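Local atomic coordinates of putative hydrolase (Bacteroides ovatus, PDB entry 4HBS), a protein that probably acts as a hydrolase built on a five-bladed beta-propeller, though its substrate and precise reaction are not established. Residues D162-N167 against M228-D233; N168-L173 against A194-E199; I236-T241 against A249-R254. All blocks are in the same frame, centred on the assembly; numbering follows the deposited sequence.

Interaction 1: D162-N167 against M228-D233; sequences DATIYN and MWEDED
Asp-162 and Met-228 (a selenomethionine) meet between two successive blades of the five-bladed beta-propeller, where the first strand of one blade runs alongside the first strand of the next. The strand axes come within 7.8 Å at 17°, nearly parallel yet too far apart for backbone pairing, and side chains fill the gap. With its CG anti to the backbone N (chi1 -152°), Asp-162 reaches across, and its OD2 receives a weak, bent hydrogen bond of 3.0 Å from Met-228 N. The other oxygen, OD1, turns back along its own strand and accepts from Ala-163 N, so that the carboxylate is held at both oxygens.

The Met-228 chain slants past the Asp-162 side chain, its SE 4.0 Å from Asp-162 CB. A bend at chi3 then directs CE to the Ala-163 carbonyl group and to Thr-164, whose CB lies 3.6 Å from that methyl. Thr-164 stands roughly at right angles to the selenomethionine chain. Ile-236 and Leu-238 of the following strand also touch Met-228, which therefore belongs to the buried layer between the blades.

Farther along the strands, the partly exposed Glu-230 extends across at about a right angle to Thr-164, placing its OE1 2.9 Å from Thr-164 OG1. Beyond it the strand 227-230 gives way to an Asx turn: Asp-231 OD2 accepts from Asp-233 N, while Asp-231 OD1 uses its anti lone pair for Trp-229 NE1, 3.0 Å away and in the plane of the indole.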
loop_
_atom_site.group_PDB
_atom_site.type_symbol
_atom_site.label_atom_id
_atom_site.label_comp_id
_atom_site.label_asym_id
_atom_site.label_seq_id
_atom_site.Cartn_x
_atom_site.Cartn_y
_atom_site.Cartn_z
ATOM N N ASP A 162 -1.798 -1.884 -7.231
ATOM C CA ASP A 162 -2.114 -0.460 -7.393
ATOM C C ASP A 162 -3.288 -0.310 -8.401
ATOM O O ASP A 162 -3.645 -1.277 -9.079
ATOM C CB ASP A 162 -0.864 0.320 -7.840
ATOM C CG ASP A 162 -0.810 1.773 -7.425
ATOM O OD1 ASP A 162 -1.866 2.330 -7.071
ATOM O OD2 ASP A 162 0.260 2.372 -7.536
ATOM N N ALA A 163 -3.904 0.877 -8.462
ATOM C CA ALA A 163 -5.035 1.116 -9.355
ATOM C C ALA A 163 -4.916 2.460 -10.037
ATOM O O ALA A 163 -4.266 3.375 -9.504
ATOM C CB ALA A 163 -6.333 1.048 -8.571
ATOM N N THR A 164 -5.539 2.571 -11.231
ATOM C CA THR A 164 -5.540 3.788 -12.049
ATOM C C THR A 164 -6.944 4.081 -12.523
ATOM O O THR A 164 -7.806 3.199 -12.483
ATOM C CB THR A 164 -4.587 3.655 -13.271
ATOM O OG1 THR A 164 -4.522 4.905 -13.963
ATOM C CG2 THR A 164 -5.000 2.534 -14.251
ATOM N N ILE A 165 -7.160 5.319 -13.010
ATOM C CA ILE A 165 -8.430 5.747 -13.582
ATOM C C ILE A 165 -8.286 5.745 -15.103
ATOM O O ILE A 165 -7.307 6.273 -15.644
ATOM C CB ILE A 165 -8.884 7.141 -13.056
ATOM C CG1 ILE A 165 -8.729 7.274 -11.504
ATOM C CG2 ILE A 165 -10.316 7.431 -13.491
ATOM C CD1 ILE A 165 -9.617 6.391 -10.689
ATOM N N TYR A 166 -9.247 5.121 -15.780
ATOM C CA TYR A 166 -9.299 5.060 -17.236
ATOM C C TYR A 166 -10.773 5.058 -17.647
ATOM O O TYR A 166 -11.522 4.201 -17.168
ATOM C CB TYR A 166 -8.560 3.814 -17.752
ATOM C CG TYR A 166 -8.565 3.685 -19.261
ATOM C CD1 TYR A 166 -7.825 4.553 -20.056
ATOM C CD2 TYR A 166 -9.323 2.708 -19.895
ATOM C CE1 TYR A 166 -7.835 4.448 -21.450
ATOM C CE2 TYR A 166 -9.359 2.605 -21.286
ATOM C CZ TYR A 166 -8.626 3.489 -22.064
ATOM O OH TYR A 166 -8.613 3.369 -23.443
ATOM N N ASN A 167 -11.197 6.049 -18.485
ATOM C CA ASN A 167 -12.573 6.212 -18.986
ATOM C C ASN A 167 -13.585 6.285 -17.823
ATOM O O ASN A 167 -14.565 5.533 -17.801
ATOM C CB ASN A 167 -12.946 5.082 -19.993
ATOM C CG ASN A 167 -12.396 5.268 -21.395
ATOM O OD1 ASN A 167 -11.741 6.274 -21.730
ATOM N ND2 ASN A 167 -12.700 4.312 -22.270
HETATM N N MSE A 228 2.600 1.481 -9.154
HETATM C CA MSE A 228 2.474 1.989 -10.510
HETATM C C MSE A 228 2.913 3.419 -10.642
HETATM O O MSE A 228 3.060 4.127 -9.646
HETATM C CB MSE A 228 1.010 1.920 -10.916
HETATM C CG MSE A 228 0.664 0.710 -11.694
HETATM SE SE MSE A 228 -1.243 0.372 -11.805
HETATM C CE MSE A 228 -1.892 1.976 -11.660
ATOM N N TRP A 229 3.070 3.862 -11.890
ATOM C CA TRP A 229 3.356 5.252 -12.211
ATOM C C TRP A 229 2.769 5.588 -13.590
ATOM O O TRP A 229 3.268 5.092 -14.597
ATOM C CB TRP A 229 4.858 5.569 -12.158
ATOM C CG TRP A 229 5.151 6.923 -12.714
ATOM C CD1 TRP A 229 5.704 7.202 -13.928
ATOM C CD2 TRP A 229 4.628 8.164 -12.222
ATOM N NE1 TRP A 229 5.624 8.549 -14.186
ATOM C CE2 TRP A 229 5.000 9.167 -13.138
ATOM C CE3 TRP A 229 3.922 8.533 -11.067
ATOM C CZ2 TRP A 229 4.721 10.514 -12.921
ATOM C CZ3 TRP A 229 3.648 9.872 -10.854
ATOM C CH2 TRP A 229 4.010 10.840 -11.794
ATOM N N GLU A 230 1.716 6.417 -13.636
ATOM C CA GLU A 230 1.108 6.847 -14.893
ATOM C C GLU A 230 1.945 8.030 -15.398
ATOM O O GLU A 230 1.898 9.103 -14.799
ATOM C CB GLU A 230 -0.379 7.203 -14.678
ATOM C CG GLU A 230 -1.157 7.456 -15.964
ATOM C CD GLU A 230 -2.640 7.135 -15.901
ATOM O OE1 GLU A 230 -3.245 7.310 -14.816
ATOM O OE2 GLU A 230 -3.198 6.695 -16.933
ATOM N N ASP A 231 2.777 7.801 -16.439
ATOM C CA ASP A 231 3.707 8.811 -16.973
ATOM C C ASP A 231 3.105 9.660 -18.096
ATOM O O ASP A 231 2.183 9.228 -18.779
ATOM C CB ASP A 231 4.969 8.107 -17.507
ATOM C CG ASP A 231 6.138 9.035 -17.763
ATOM O OD1 ASP A 231 6.812 9.409 -16.799
ATOM O OD2 ASP A 231 6.316 9.456 -18.922
ATOM N N GLU A 232 3.684 10.861 -18.311
ATOM C CA GLU A 232 3.315 11.791 -19.387
ATOM C C GLU A 232 3.374 11.135 -20.777
ATOM O O GLU A 232 2.659 11.581 -21.683
ATOM C CB GLU A 232 4.277 13.004 -19.423
ATOM C CG GLU A 232 4.152 14.010 -18.293
ATOM C CD GLU A 232 5.177 15.129 -18.397
ATOM O OE1 GLU A 232 5.236 15.787 -19.464
ATOM O OE2 GLU A 232 5.942 15.332 -17.424
ATOM N N ASP A 233 4.256 10.107 -20.965
ATOM C CA ASP A 233 4.437 9.443 -22.267
ATOM C C ASP A 233 3.343 8.386 -22.636
ATOM O O ASP A 233 3.564 7.603 -23.565
ATOM C CB ASP A 233 5.850 8.816 -22.381
ATOM C CG ASP A 233 6.191 7.671 -21.446
ATOM O OD1 ASP A 233 5.253 7.031 -20.913
ATOM O OD2 ASP A 233 7.393 7.426 -21.235
#

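Interaction 2: N168-L173 against A194-E199; sequences NQMQML and ATYSLE
Met-170 and Met-172, both selenomethionine, pair with Tyr-196 and Ala-194 as two antiparallel hydrogen-bonded pairs, the strand segments running at 153° to each other. The Met-172 N to Ala-194 O bond, 2.8 Å, is nearly straight, whereas the 3.1 Å bond from Met-170 N to Tyr-196 O is more bent. Between them Gln-171 faces Thr-195 as a non-hydrogen-bonded pair.

On the face carrying Met-170, Met-172 and Tyr-196, the Tyr-196 ring is the centre of the packing. Met-170 lies beside it and points the same way, its CE approaching Tyr-196 CD2 obliquely. Met-172 meets the ring at its edge, with CB 4.0 Å from Tyr-196 CE2, and its SE makes an oblique Met-aromatic contact 5.5 Å from the ring centroid. The phenol oxygen is bonded to His-134 and Trp-174, which fixes the far end of the ring.

The other face is more polar. There Thr-195 has CG2 anti to its backbone N (chi1 of OG1 -61°), which sets this methyl 3.5 Å from Gln-169 OE1, while the Gln-171 amide turns away to Leu-256 and Asp-255. Near Asn-168 and Gln-169, the Leu-198 side chain points across, and its CD1 rests 3.7 Å from Gln-169 N. The arrangement is the central beta hairpin of a four-stranded antiparallel propeller blade, strands 169-178 and 187-197 being its two middle members.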
loop_
_atom_site.group_PDB
_atom_site.type_symbol
_atom_site.label_atom_id
_atom_site.label_comp_id
_atom_site.label_asym_id
_atom_site.label_seq_id
_atom_site.Cartn_x
_atom_site.Cartn_y
_atom_site.Cartn_z
ATOM N N ASN A 168 -13.332 7.212 -16.868
ATOM C CA ASN A 168 -14.141 7.445 -15.650
ATOM C C ASN A 168 -14.540 6.107 -14.973
ATOM O O ASN A 168 -15.718 5.845 -14.673
ATOM C CB ASN A 168 -15.382 8.326 -15.943
ATOM C CG ASN A 168 -15.967 8.988 -14.685
ATOM O OD1 ASN A 168 -15.236 9.574 -13.850
ATOM N ND2 ASN A 168 -17.294 8.917 -14.513
ATOM N N GLN A 169 -13.532 5.255 -14.785
ATOM C CA GLN A 169 -13.650 3.943 -14.156
ATOM C C GLN A 169 -12.331 3.622 -13.557
ATOM O O GLN A 169 -11.311 3.935 -14.181
ATOM C CB GLN A 169 -14.032 2.853 -15.174
ATOM C CG GLN A 169 -15.461 2.911 -15.656
ATOM C CD GLN A 169 -15.809 1.730 -16.515
ATOM O OE1 GLN A 169 -14.955 1.131 -17.189
ATOM N NE2 GLN A 169 -17.087 1.399 -16.553
HETATM N N MSE A 170 -12.307 3.005 -12.371
HETATM C CA MSE A 170 -11.043 2.652 -11.749
HETATM C C MSE A 170 -10.712 1.196 -12.048
HETATM O O MSE A 170 -11.476 0.294 -11.686
HETATM C CB MSE A 170 -11.074 2.901 -10.247
HETATM C CG MSE A 170 -9.705 2.769 -9.592
HETATM SE SE MSE A 170 -9.859 2.676 -7.699
HETATM C CE MSE A 170 -10.544 0.904 -7.590
ATOM N N GLN A 171 -9.559 0.980 -12.704
ATOM C CA GLN A 171 -9.027 -0.339 -13.033
ATOM C C GLN A 171 -8.015 -0.675 -11.977
ATOM O O GLN A 171 -7.089 0.116 -11.765
ATOM C CB GLN A 171 -8.360 -0.342 -14.412
ATOM C CG GLN A 171 -9.141 0.343 -15.504
ATOM C CD GLN A 171 -8.359 0.252 -16.774
ATOM O OE1 GLN A 171 -7.324 0.912 -16.924
ATOM N NE2 GLN A 171 -8.770 -0.616 -17.689
HETATM N N MSE A 172 -8.183 -1.814 -11.294
HETATM C CA MSE A 172 -7.305 -2.231 -10.209
HETATM C C MSE A 172 -6.784 -3.643 -10.400
HETATM O O MSE A 172 -7.525 -4.508 -10.876
HETATM C CB MSE A 172 -8.093 -2.170 -8.905
HETATM C CG MSE A 172 -7.369 -2.822 -7.727
HETATM SE SE MSE A 172 -8.101 -2.329 -6.076
HETATM C CE MSE A 172 -6.519 -2.429 -5.088
ATOM N N LEU A 173 -5.539 -3.898 -9.948
ATOM C CA LEU A 173 -4.962 -5.236 -9.956
ATOM C C LEU A 173 -5.077 -5.867 -8.561
ATOM O O LEU A 173 -4.762 -5.227 -7.557
ATOM C CB LEU A 173 -3.484 -5.242 -10.369
ATOM C CG LEU A 173 -3.103 -4.674 -11.700
ATOM C CD1 LEU A 173 -1.630 -4.707 -11.860
ATOM C CD2 LEU A 173 -3.741 -5.422 -12.854
ATOM N N ALA A 194 -9.641 -6.014 -12.012
ATOM C CA ALA A 194 -10.981 -5.628 -11.560
ATOM C C ALA A 194 -11.301 -4.215 -12.031
ATOM O O ALA A 194 -10.444 -3.342 -11.903
ATOM C CB ALA A 194 -11.046 -5.690 -10.042
ATOM N N THR A 195 -12.507 -3.979 -12.580
ATOM C CA THR A 195 -12.922 -2.635 -13.039
ATOM C C THR A 195 -14.072 -2.174 -12.146
ATOM O O THR A 195 -15.053 -2.905 -12.006
ATOM C CB THR A 195 -13.299 -2.649 -14.528
ATOM O OG1 THR A 195 -12.160 -3.057 -15.286
ATOM C CG2 THR A 195 -13.761 -1.284 -15.026
ATOM N N TYR A 196 -13.945 -0.979 -11.533
ATOM C CA TYR A 196 -14.943 -0.433 -10.621
ATOM C C TYR A 196 -15.654 0.808 -11.212
ATOM O O TYR A 196 -15.010 1.641 -11.857
ATOM C CB TYR A 196 -14.261 -0.053 -9.297
ATOM C CG TYR A 196 -13.741 -1.239 -8.518
ATOM C CD1 TYR A 196 -14.563 -1.931 -7.633
ATOM C CD2 TYR A 196 -12.438 -1.689 -8.684
ATOM C CE1 TYR A 196 -14.100 -3.045 -6.937
ATOM C CE2 TYR A 196 -11.957 -2.787 -7.975
ATOM C CZ TYR A 196 -12.793 -3.472 -7.110
ATOM O OH TYR A 196 -12.296 -4.571 -6.441
ATOM N N SER A 197 -16.962 0.955 -10.955
ATOM C CA SER A 197 -17.708 2.121 -11.433
ATOM C C SER A 197 -17.496 3.300 -10.503
ATOM O O SER A 197 -17.310 3.110 -9.298
ATOM C CB SER A 197 -19.195 1.817 -11.530
ATOM O OG SER A 197 -19.946 2.978 -11.836
ATOM N N LEU A 198 -17.566 4.526 -11.061
ATOM C CA LEU A 198 -17.435 5.779 -10.307
ATOM C C LEU A 198 -18.727 6.606 -10.463
ATOM O O LEU A 198 -18.724 7.824 -10.268
ATOM C CB LEU A 198 -16.203 6.568 -10.804
ATOM C CG LEU A 198 -14.859 5.824 -10.735
ATOM C CD1 LEU A 198 -13.751 6.635 -11.384
ATOM C CD2 LEU A 198 -14.481 5.504 -9.318
ATOM N N GLU A 199 -19.833 5.917 -10.771
ATOM C CA GLU A 199 -21.159 6.490 -10.974
ATOM C C GLU A 199 -21.867 6.548 -9.612
ATOM O O GLU A 199 -21.947 5.531 -8.925
ATOM C CB GLU A 199 -21.930 5.594 -11.976
ATOM C CG GLU A 199 -23.369 5.993 -12.276
ATOM C CD GLU A 199 -24.262 4.866 -12.770
ATOM O OE1 GLU A 199 -23.811 3.695 -12.805
ATOM O OE2 GLU A 199 -25.437 5.156 -13.094
#

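Interaction 3: I236-T241 against A249-R254; sequences IYLYTT and ARTATR
Tyr-237 and Arg-250 lie side by side across an antiparallel hairpin, pointing the same way from a non-hydrogen-bonded pair. Arg-250 CB sits over one face of the Tyr-237 ring, 4.1 Å from its centroid, in a CH-pi contact. The extended arginine chain then follows the ring to its hydroxyl, where Arg-250 NH1 donates a 2.9 Å hydrogen bond to Tyr-237 OH. The guanidinium plane is turned 76° from the ring, so the two groups are not stacked. Tyr-237 OH is also bonded to Asp-233 OD2, and Arg-250 has further partners in Glu-261, a salt bridge through NE, and Trp-273, a cation-pi contact. A leucine in place of Tyr-237 would probably leave Arg-250 NH1 without this acceptor, the arginine stem without the ring and Asp-233 OD2 without its hydroxyl partner.

The opposite face, with Leu-238 and Ala-249, is buried and mostly apolar. These two form a hydrogen-bonded pair through two backbone bonds, and Leu-238 CD1 touches Ala-249 CB at 4.2 Å and Thr-251 CG2 at 3.9 Å. Next along, Thr-251 N donates to Ile-236 O, but the return bond from Ile-236 N, 2.9 Å long, goes to Thr-251 OG1 in place of a backbone oxygen. A chi1 of 67° swings that hydroxyl toward Ile-236, and its own proton goes to Thr-253 O.

Past Thr-251, by contrast, the pairing ends and Ala-252 and Thr-253 are solvent-exposed. Arg-254, whose CB starts off away from strand 236-242, reaches with NH1 to the backbone oxygen of Asp-231. Within its blade the hairpin lies between strand 227-230, whose Met-228 packs on Ile-236 and Leu-238, and strand 260-265, whose Trp-260 touches Leu-238 and Thr-251.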
loop_
_atom_site.group_PDB
_atom_site.type_symbol
_atom_site.label_atom_id
_atom_site.label_comp_id
_atom_site.label_asym_id
_atom_site.label_seq_id
_atom_site.Cartn_x
_atom_site.Cartn_y
_atom_site.Cartn_z
ATOM N N ILE A 236 1.623 3.273 -18.432
ATOM C CA ILE A 236 1.515 3.083 -16.999
ATOM C C ILE A 236 2.665 2.194 -16.650
ATOM O O ILE A 236 2.717 1.078 -17.144
ATOM C CB ILE A 236 0.165 2.468 -16.562
ATOM C CG1 ILE A 236 -1.007 3.323 -16.991
ATOM C CG2 ILE A 236 0.144 2.270 -15.055
ATOM C CD1 ILE A 236 -2.294 2.525 -17.115
ATOM N N TYR A 237 3.607 2.669 -15.844
ATOM C CA TYR A 237 4.747 1.850 -15.444
ATOM C C TYR A 237 4.312 0.984 -14.280
ATOM O O TYR A 237 3.590 1.458 -13.412
ATOM C CB TYR A 237 5.969 2.715 -15.132
ATOM C CG TYR A 237 6.565 3.245 -16.416
ATOM C CD1 TYR A 237 6.025 4.362 -17.045
ATOM C CD2 TYR A 237 7.533 2.523 -17.106
ATOM C CE1 TYR A 237 6.475 4.782 -18.295
ATOM C CE2 TYR A 237 7.998 2.938 -18.351
ATOM C CZ TYR A 237 7.455 4.061 -18.950
ATOM O OH TYR A 237 7.944 4.493 -20.158
ATOM N N LEU A 238 4.654 -0.315 -14.342
ATOM C CA LEU A 238 4.278 -1.355 -13.383
ATOM C C LEU A 238 5.549 -1.929 -12.768
ATOM O O LEU A 238 6.380 -2.443 -13.513
ATOM C CB LEU A 238 3.501 -2.459 -14.128
ATOM C CG LEU A 238 2.472 -2.002 -15.152
ATOM C CD1 LEU A 238 2.285 -3.052 -16.204
ATOM C CD2 LEU A 238 1.180 -1.662 -14.487
ATOM N N TYR A 239 5.737 -1.808 -11.446
ATOM C CA TYR A 239 6.958 -2.285 -10.791
ATOM C C TYR A 239 6.718 -3.519 -9.950
ATOM O O TYR A 239 5.583 -3.822 -9.571
ATOM C CB TYR A 239 7.559 -1.199 -9.869
ATOM C CG TYR A 239 7.779 0.111 -10.561
ATOM C CD1 TYR A 239 6.737 1.018 -10.724
ATOM C CD2 TYR A 239 9.004 0.418 -11.136
ATOM C CE1 TYR A 239 6.909 2.197 -11.444
ATOM C CE2 TYR A 239 9.192 1.598 -11.850
ATOM C CZ TYR A 239 8.139 2.490 -12.001
ATOM O OH TYR A 239 8.283 3.656 -12.714
ATOM N N THR A 240 7.817 -4.193 -9.604
ATOM C CA THR A 240 7.812 -5.356 -8.721
ATOM C C THR A 240 9.203 -5.578 -8.206
ATOM O O THR A 240 10.151 -4.980 -8.726
ATOM C CB THR A 240 7.275 -6.630 -9.431
ATOM O OG1 THR A 240 6.881 -7.595 -8.432
ATOM C CG2 THR A 240 8.280 -7.235 -10.442
ATOM N N THR A 241 9.326 -6.428 -7.182
ATOM C CA THR A 241 10.605 -6.849 -6.651
ATOM C C THR A 241 10.619 -8.346 -6.545
ATOM O O THR A 241 9.569 -8.980 -6.442
ATOM C CB THR A 241 10.947 -6.202 -5.296
ATOM O OG1 THR A 241 9.856 -6.343 -4.387
ATOM C CG2 THR A 241 11.348 -4.750 -5.431
ATOM N N ALA A 249 7.802 -3.105 -15.801
ATOM C CA ALA A 249 7.023 -3.408 -17.002
ATOM C C ALA A 249 6.166 -2.193 -17.301
ATOM O O ALA A 249 6.133 -1.283 -16.472
ATOM C CB ALA A 249 6.154 -4.633 -16.782
ATOM N N ARG A 250 5.484 -2.139 -18.451
ATOM C CA ARG A 250 4.623 -0.991 -18.740
ATOM C C ARG A 250 3.507 -1.357 -19.713
ATOM O O ARG A 250 3.661 -2.261 -20.530
ATOM C CB ARG A 250 5.436 0.224 -19.268
ATOM C CG ARG A 250 5.757 0.203 -20.768
ATOM C CD ARG A 250 6.740 1.291 -21.153
ATOM N NE ARG A 250 7.210 1.155 -22.539
ATOM C CZ ARG A 250 8.179 1.886 -23.095
ATOM N NH1 ARG A 250 8.795 2.834 -22.395
ATOM N NH2 ARG A 250 8.543 1.671 -24.355
ATOM N N THR A 251 2.410 -0.600 -19.648
ATOM C CA THR A 251 1.239 -0.782 -20.506
ATOM C C THR A 251 1.428 0.009 -21.791
ATOM O O THR A 251 2.085 1.049 -21.776
ATOM C CB THR A 251 -0.013 -0.328 -19.753
ATOM O OG1 THR A 251 0.050 1.086 -19.541
ATOM C CG2 THR A 251 -0.175 -1.046 -18.424
ATOM N N ALA A 252 0.857 -0.464 -22.897
ATOM C CA ALA A 252 0.987 0.222 -24.184
ATOM C C ALA A 252 0.293 1.596 -24.177
ATOM O O ALA A 252 0.842 2.564 -24.709
ATOM C CB ALA A 252 0.411 -0.638 -25.289
ATOM N N THR A 253 -0.903 1.675 -23.577
ATOM C CA THR A 253 -1.696 2.908 -23.485
ATOM C C THR A 253 -2.079 3.135 -22.005
ATOM O O THR A 253 -1.593 2.410 -21.126
ATOM C CB THR A 253 -2.929 2.792 -24.400
ATOM O OG1 THR A 253 -3.922 1.985 -23.770
ATOM C CG2 THR A 253 -2.596 2.210 -25.770
ATOM N N ARG A 254 -2.963 4.124 -21.726
ATOM C CA ARG A 254 -3.415 4.390 -20.348
ATOM C C ARG A 254 -4.454 3.342 -19.870
ATOM O O ARG A 254 -4.857 3.396 -18.709
ATOM C CB ARG A 254 -3.964 5.814 -20.206
ATOM C CG ARG A 254 -2.870 6.851 -20.367
ATOM C CD ARG A 254 -3.345 8.254 -20.061
ATOM N NE ARG A 254 -2.455 9.273 -20.633
ATOM C CZ ARG A 254 -1.274 9.643 -20.130
ATOM N NH1 ARG A 254 -0.800 9.073 -19.022
ATOM N NH2 ARG A 254 -0.552 10.580 -20.737
#

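From the N terminus, strand 156-165 enters interaction 1, and the chain turns at once into 168-173, the first half of interaction 2. That contact closes the hairpin at 194-199, wholly within the longer loop that interaction 1 completes at 228-233. Interaction 3 follows in series and closes the hairpin from 236-241 to 249-254; none of the three loops cross. Interactions 2 and 3 each pair two strands within one blade, and interaction 1 ties those consecutive blades together. Backbone bonds join the contacts: Thr-164 O with Gln-171 N in one blade, Trp-229 O with Tyr-237 N in the next.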